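Local atomic coordinates of LysM domain protein (Mycobacterium smegmatis, PDB entry 4OKC), a protein that probably binds mannose, as a lectin of the monocot (GNA-like) type. Residues A[8-13]-A[55-60]; A[51-56]-A[64-69]. All blocks are in the same frame, centred on the assembly; numbering follows the deposited sequence.

The two contacts are the two strand pairings of one antiparallel sheet. Strand 53-58 lies in the middle. Contact 1 joins it to the edge strand 9-12, and contact 2 joins it to strand 64-75. Their centres are about 9 Å apart, and they share Arg55 and Ala56. Along the chain, contact 1 brings back a strand from near the N-terminus across 41 residues, whereas contact 2 is a local hairpin. Arg55 is held by both, on one face of the sheet, and Ala56 is packed on the other. Both contacts also touch the second subunit, and the sheet runs on into that subunit through strand 64-75.

Contact 1 of 2, residues A[8-13]-A[55-60]; sequences GQKLER and RAEVQT
Leu11 N donates to Ala56 O over 2.7 Å, with an N-H...O angle of 168°. The return bond, Ala56 N to Leu11 O, is 2.9 Å. Together they make Leu11 and Ala56 an antiparallel hydrogen-bonded pair. Ala56 O also receives the CA-H of Lys10. Further along, Val58 N reaches Gln9 O at 3.0 Å. Gly8 N ends the ladder with a weak, bent bond to Val58 O.

Lys10 and Glu57 form the non-hydrogen-bonded pair between these bonds. Their backbones come close, and Lys10 CB meets Glu57 CB at 3.4 Å. Lys10 CG sits between the backbone N and the carbonyl carbon (chi1 70°). Its chain runs at a slant to that of Arg55, and Lys10 CD packs on Arg55 CD at 3.7 Å. The tip then leads away to its own strand. There Lys10 NZ forms a salt bridge of 2.6 Å with Glu12 OE2, met from above the carboxylate plane. The opposite strand has its own ion pair. Arg55 NE and Glu57 OE1 are 3.0 Å apart, in a weak, bent bond (132°) that is part of a salt bridge. Arg55 NH1 has another partner, Glu70 of the second subunit.

Leu11, Ala56 and Val58 carry the buried face, where Leu11 CB lies 4.3 Å from Ala56 CB. This face meets Leu34 of strand 34-38 and Leu5 of strand 4-6. Strand 9-12 completes a three-stranded antiparallel sheet, consistent with the beta-prism II fold of mannose lectins. Strand 53-58 is flanked on its other side by strand 64-75.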
loop_
_atom_site.group_PDB
_atom_site.type_symbol
_atom_site.label_atom_id
_atom_site.label_comp_id
_atom_site.label_asym_id
_atom_site.label_seq_id
_atom_site.Cartn_x
_atom_site.Cartn_y
_atom_site.Cartn_z
ATOM N N GLY A 8 -16.193 -2.525 6.879
ATOM C CA GLY A 8 -15.783 -1.947 5.605
ATOM C C GLY A 8 -15.825 -0.414 5.507
ATOM O O GLY A 8 -15.585 0.151 4.440
ATOM N N GLN A 9 -16.119 0.304 6.575
ATOM C CA GLN A 9 -15.922 1.748 6.489
ATOM C C GLN A 9 -14.562 2.074 7.054
ATOM O O GLN A 9 -14.017 1.278 7.831
ATOM C CB GLN A 9 -16.990 2.495 7.277
ATOM C CG GLN A 9 -18.363 2.327 6.688
ATOM C CD GLN A 9 -19.406 3.075 7.497
ATOM O OE1 GLN A 9 -19.164 3.428 8.664
ATOM N NE2 GLN A 9 -20.577 3.313 6.880
ATOM N N LYS A 10 -14.022 3.230 6.691
ATOM C CA LYS A 10 -12.693 3.617 7.143
ATOM C C LYS A 10 -12.503 5.108 7.332
ATOM O O LYS A 10 -13.172 5.922 6.716
ATOM C CB LYS A 10 -11.611 3.084 6.169
ATOM C CG LYS A 10 -11.643 3.791 4.868
ATOM C CD LYS A 10 -11.041 2.965 3.758
ATOM C CE LYS A 10 -11.523 3.544 2.435
ATOM N NZ LYS A 10 -11.808 5.021 2.603
ATOM N N LEU A 11 -11.566 5.438 8.207
ATOM C CA LEU A 11 -11.128 6.812 8.386
ATOM C C LEU A 11 -9.824 7.024 7.593
ATOM O O LEU A 11 -8.903 6.193 7.624
ATOM C CB LEU A 11 -10.810 7.097 9.838
ATOM C CG LEU A 11 -11.894 7.329 10.846
ATOM C CD1 LEU A 11 -11.183 7.244 12.220
ATOM C CD2 LEU A 11 -12.483 8.684 10.507
ATOM N N GLU A 12 -9.744 8.179 6.952
ATOM C CA GLU A 12 -8.553 8.530 6.224
ATOM C C GLU A 12 -7.978 9.806 6.827
ATOM O O GLU A 12 -8.655 10.468 7.656
ATOM C CB GLU A 12 -8.900 8.718 4.755
ATOM C CG GLU A 12 -9.437 7.468 4.165
ATOM C CD GLU A 12 -9.625 7.550 2.687
ATOM O OE1 GLU A 12 -8.590 7.698 1.989
ATOM O OE2 GLU A 12 -10.800 7.425 2.245
ATOM N N ARG A 13 -6.755 10.133 6.409
ATOM C CA ARG A 13 -6.083 11.346 6.862
ATOM C C ARG A 13 -7.003 12.543 6.888
ATOM O O ARG A 13 -7.662 12.827 5.908
ATOM C CB ARG A 13 -4.840 11.662 6.018
ATOM C CG ARG A 13 -3.619 10.986 6.516
ATOM C CD ARG A 13 -2.760 10.554 5.320
ATOM N NE ARG A 13 -3.542 9.791 4.340
ATOM C CZ ARG A 13 -3.038 9.307 3.212
ATOM N NH1 ARG A 13 -3.801 8.636 2.358
ATOM N NH2 ARG A 13 -1.759 9.521 2.932
ATOM N N ARG A 55 -5.103 4.682 6.282
ATOM C CA ARG A 55 -6.451 4.361 6.688
ATOM C C ARG A 55 -6.532 3.557 7.995
ATOM O O ARG A 55 -5.672 2.750 8.327
ATOM C CB ARG A 55 -7.215 3.667 5.561
ATOM C CG ARG A 55 -6.755 2.210 5.269
ATOM C CD ARG A 55 -7.722 1.512 4.299
ATOM N NE ARG A 55 -7.408 0.083 4.091
ATOM C CZ ARG A 55 -6.296 -0.358 3.502
ATOM N NH1 ARG A 55 -5.371 0.520 3.117
ATOM N NH2 ARG A 55 -6.072 -1.657 3.337
ATOM N N ALA A 56 -7.605 3.817 8.717
ATOM C CA ALA A 56 -7.947 3.109 9.902
ATOM C C ALA A 56 -9.320 2.567 9.550
ATOM O O ALA A 56 -10.290 3.327 9.422
ATOM C CB ALA A 56 -8.019 4.081 11.082
ATOM N N GLU A 57 -9.388 1.256 9.348
ATOM C CA GLU A 57 -10.567 0.668 8.786
ATOM C C GLU A 57 -11.167 -0.450 9.606
ATOM O O GLU A 57 -10.449 -1.380 10.056
ATOM C CB GLU A 57 -10.273 0.196 7.377
ATOM C CG GLU A 57 -11.235 -0.880 6.855
ATOM C CD GLU A 57 -11.337 -0.898 5.337
ATOM O OE1 GLU A 57 -10.323 -0.532 4.668
ATOM O OE2 GLU A 57 -12.434 -1.284 4.829
ATOM N N VAL A 58 -12.494 -0.357 9.799
ATOM C CA VAL A 58 -13.214 -1.420 10.451
ATOM C C VAL A 58 -13.420 -2.369 9.306
ATOM O O VAL A 58 -14.180 -2.065 8.385
ATOM C CB VAL A 58 -14.594 -0.987 11.042
ATOM C CG1 VAL A 58 -15.194 -2.130 11.898
ATOM C CG2 VAL A 58 -14.486 0.297 11.847
ATOM N N GLN A 59 -12.698 -3.492 9.366
ATOM C CA GLN A 59 -12.695 -4.531 8.316
ATOM C C GLN A 59 -13.947 -5.385 8.329
ATOM O O GLN A 59 -14.714 -5.340 9.259
ATOM C CB GLN A 59 -11.438 -5.392 8.413
ATOM C CG GLN A 59 -10.214 -4.787 7.702
ATOM C CD GLN A 59 -8.911 -5.556 7.999
ATOM O OE1 GLN A 59 -8.896 -6.778 8.126
ATOM N NE2 GLN A 59 -7.815 -4.823 8.110
ATOM N N THR A 60 -14.178 -6.135 7.270
ATOM C CA THR A 60 -15.409 -6.908 7.170
ATOM C C THR A 60 -15.274 -8.314 7.814
ATOM O O THR A 60 -16.212 -9.091 7.834
ATOM C CB THR A 60 -15.874 -7.005 5.684
ATOM O OG1 THR A 60 -17.068 -7.779 5.612
ATOM C CG2 THR A 60 -14.798 -7.654 4.808
#

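Contact 2 of 2, residues A[51-56]-A[64-69]; sequences QDVVRA and FVLYTA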
loop_
_atom_site.group_PDB
_atom_site.type_symbol
_atom_site.label_atom_id
_atom_site.label_comp_id
_atom_site.label_asym_id
_atom_site.label_seq_id
_atom_site.Cartn_x
_atom_site.Cartn_y
_atom_site.Cartn_z
ATOM N N GLN A 51 4.521 7.659 11.251
ATOM C CA GLN A 51 4.370 6.630 10.231
ATOM C C GLN A 51 3.426 7.135 9.136
ATOM O O GLN A 51 2.640 8.078 9.339
ATOM C CB GLN A 51 3.890 5.312 10.838
ATOM C CG GLN A 51 4.737 4.902 11.999
ATOM C CD GLN A 51 4.486 3.490 12.418
ATOM O OE1 GLN A 51 4.634 3.166 13.597
ATOM N NE2 GLN A 51 4.132 2.633 11.469
ATOM N N ASP A 52 3.509 6.539 7.963
ATOM C CA ASP A 52 2.590 6.968 6.927
ATOM C C ASP A 52 1.467 5.980 7.001
ATOM O O ASP A 52 1.634 4.804 6.570
ATOM C CB ASP A 52 3.277 6.908 5.564
ATOM C CG ASP A 52 2.568 7.723 4.521
ATOM O OD1 ASP A 52 1.709 8.563 4.863
ATOM O OD2 ASP A 52 2.896 7.527 3.339
ATOM N N VAL A 53 0.392 6.377 7.699
ATOM C CA VAL A 53 -0.794 5.540 7.835
ATOM C C VAL A 53 -1.736 6.216 6.872
ATOM O O VAL A 53 -1.710 7.443 6.780
ATOM C CB VAL A 53 -1.332 5.530 9.292
ATOM C CG1 VAL A 53 -2.694 4.923 9.352
ATOM C CG2 VAL A 53 -0.403 4.787 10.164
ATOM N N VAL A 54 -2.483 5.413 6.115
ATOM C CA VAL A 54 -3.382 5.870 5.057
ATOM C C VAL A 54 -4.842 5.699 5.469
ATOM O O VAL A 54 -5.719 6.475 5.052
ATOM C CB VAL A 54 -3.175 5.159 3.666
ATOM C CG1 VAL A 54 -3.330 3.627 3.739
ATOM C CG2 VAL A 54 -4.195 5.691 2.642
ATOM N N ARG A 55 -5.103 4.682 6.282
ATOM C CA ARG A 55 -6.451 4.361 6.688
ATOM C C ARG A 55 -6.532 3.557 7.995
ATOM O O ARG A 55 -5.672 2.750 8.327
ATOM C CB ARG A 55 -7.215 3.667 5.561
ATOM C CG ARG A 55 -6.755 2.210 5.269
ATOM C CD ARG A 55 -7.722 1.512 4.299
ATOM N NE ARG A 55 -7.408 0.083 4.091
ATOM C CZ ARG A 55 -6.296 -0.358 3.502
ATOM N NH1 ARG A 55 -5.371 0.520 3.117
ATOM N NH2 ARG A 55 -6.072 -1.657 3.337
ATOM N N ALA A 56 -7.605 3.817 8.717
ATOM C CA ALA A 56 -7.947 3.109 9.902
ATOM C C ALA A 56 -9.320 2.567 9.550
ATOM O O ALA A 56 -10.290 3.327 9.422
ATOM C CB ALA A 56 -8.019 4.081 11.082
ATOM N N PHE A 64 -10.544 -4.067 13.186
ATOM C CA PHE A 64 -10.264 -2.650 12.914
ATOM C C PHE A 64 -8.752 -2.511 12.786
ATOM O O PHE A 64 -8.011 -3.004 13.627
ATOM C CB PHE A 64 -10.813 -1.785 14.055
ATOM C CG PHE A 64 -10.451 -0.324 13.955
ATOM C CD1 PHE A 64 -10.630 0.368 12.753
ATOM C CD2 PHE A 64 -9.997 0.379 15.079
ATOM C CE1 PHE A 64 -10.295 1.714 12.626
ATOM C CE2 PHE A 64 -9.681 1.774 14.972
ATOM C CZ PHE A 64 -9.825 2.420 13.720
ATOM N N VAL A 65 -8.282 -1.865 11.717
ATOM C CA VAL A 65 -6.848 -1.931 11.357
ATOM C C VAL A 65 -6.390 -0.625 10.754
ATOM O O VAL A 65 -7.179 0.056 10.085
ATOM C CB VAL A 65 -6.583 -3.030 10.303
ATOM C CG1 VAL A 65 -5.122 -3.039 9.862
ATOM C CG2 VAL A 65 -6.955 -4.382 10.859
ATOM N N LEU A 66 -5.125 -0.297 11.008
ATOM C CA LEU A 66 -4.434 0.811 10.370
ATOM C C LEU A 66 -3.426 0.286 9.361
ATOM O O LEU A 66 -2.620 -0.601 9.641
ATOM C CB LEU A 66 -3.679 1.685 11.396
ATOM C CG LEU A 66 -4.410 2.768 12.145
ATOM C CD1 LEU A 66 -5.302 2.113 13.208
ATOM C CD2 LEU A 66 -3.387 3.682 12.783
ATOM N N TYR A 67 -3.465 0.847 8.171
ATOM C CA TYR A 67 -2.518 0.434 7.158
ATOM C C TYR A 67 -1.601 1.579 6.820
ATOM O O TYR A 67 -2.059 2.727 6.641
ATOM C CB TYR A 67 -3.265 -0.013 5.915
ATOM C CG TYR A 67 -4.004 -1.329 6.102
ATOM C CD1 TYR A 67 -3.329 -2.538 6.041
ATOM C CD2 TYR A 67 -5.388 -1.349 6.325
ATOM C CE1 TYR A 67 -4.010 -3.755 6.191
ATOM C CE2 TYR A 67 -6.079 -2.554 6.486
ATOM C CZ TYR A 67 -5.378 -3.759 6.413
ATOM O OH TYR A 67 -6.049 -4.955 6.572
ATOM N N THR A 68 -0.310 1.257 6.715
ATOM C CA THR A 68 0.662 2.191 6.154
ATOM C C THR A 68 0.640 2.131 4.619
ATOM O O THR A 68 0.280 1.098 4.067
ATOM C CB THR A 68 2.077 1.990 6.718
ATOM O OG1 THR A 68 2.588 0.700 6.344
ATOM C CG2 THR A 68 2.049 2.136 8.193
ATOM N N ALA A 69 0.966 3.243 3.958
ATOM C CA ALA A 69 1.064 3.333 2.500
ATOM C C ALA A 69 2.011 2.266 1.924
ATOM O O ALA A 69 2.971 1.838 2.582
ATOM C CB ALA A 69 1.571 4.708 2.091
#
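Backbone bonds hold Val54 and Arg55 to Tyr67. Val54 N gives to Tyr67 O at 2.8 Å, and Tyr67 N gives to Arg55 O at 2.9 Å. The register slips by one residue between Val53 and Arg55, which makes a beta bulge at Val54. Leu66 CA and Ala56 CA add CA-H...O contacts to Arg55 O and Val65 O.

The flat groups meet on the face of Arg55 and Tyr67. The guanidinium lies over one face of the phenol ring, with the two planes 18° apart. It is offset toward the rim: Arg55 NH2 is 3.1 Å from Tyr67 CD2. Val65 CG1 covers the opposite face, so the ring is sandwiched.

Apolar contacts fill the other face. Val53 CG1 is 3.7 Å from Leu66 CD2, and Ala56 CB is 4.0 Å from Leu66 CD1. Phe64 CG is anti to the backbone N (chi1 174°), which swings the ring end in until Phe64 CZ is 3.6 Å from Ala56 CB.

Gln59, Val65 and Tyr67 fit the QxDxNxVxY signature of monocot-type mannose lectins, consistent with a sugar site here. Leu34 of strand 34-38 packs under Ala56, Phe64 and Leu66, while residues 65-67 pair antiparallel with a strand of the second subunit, which continues the sheet.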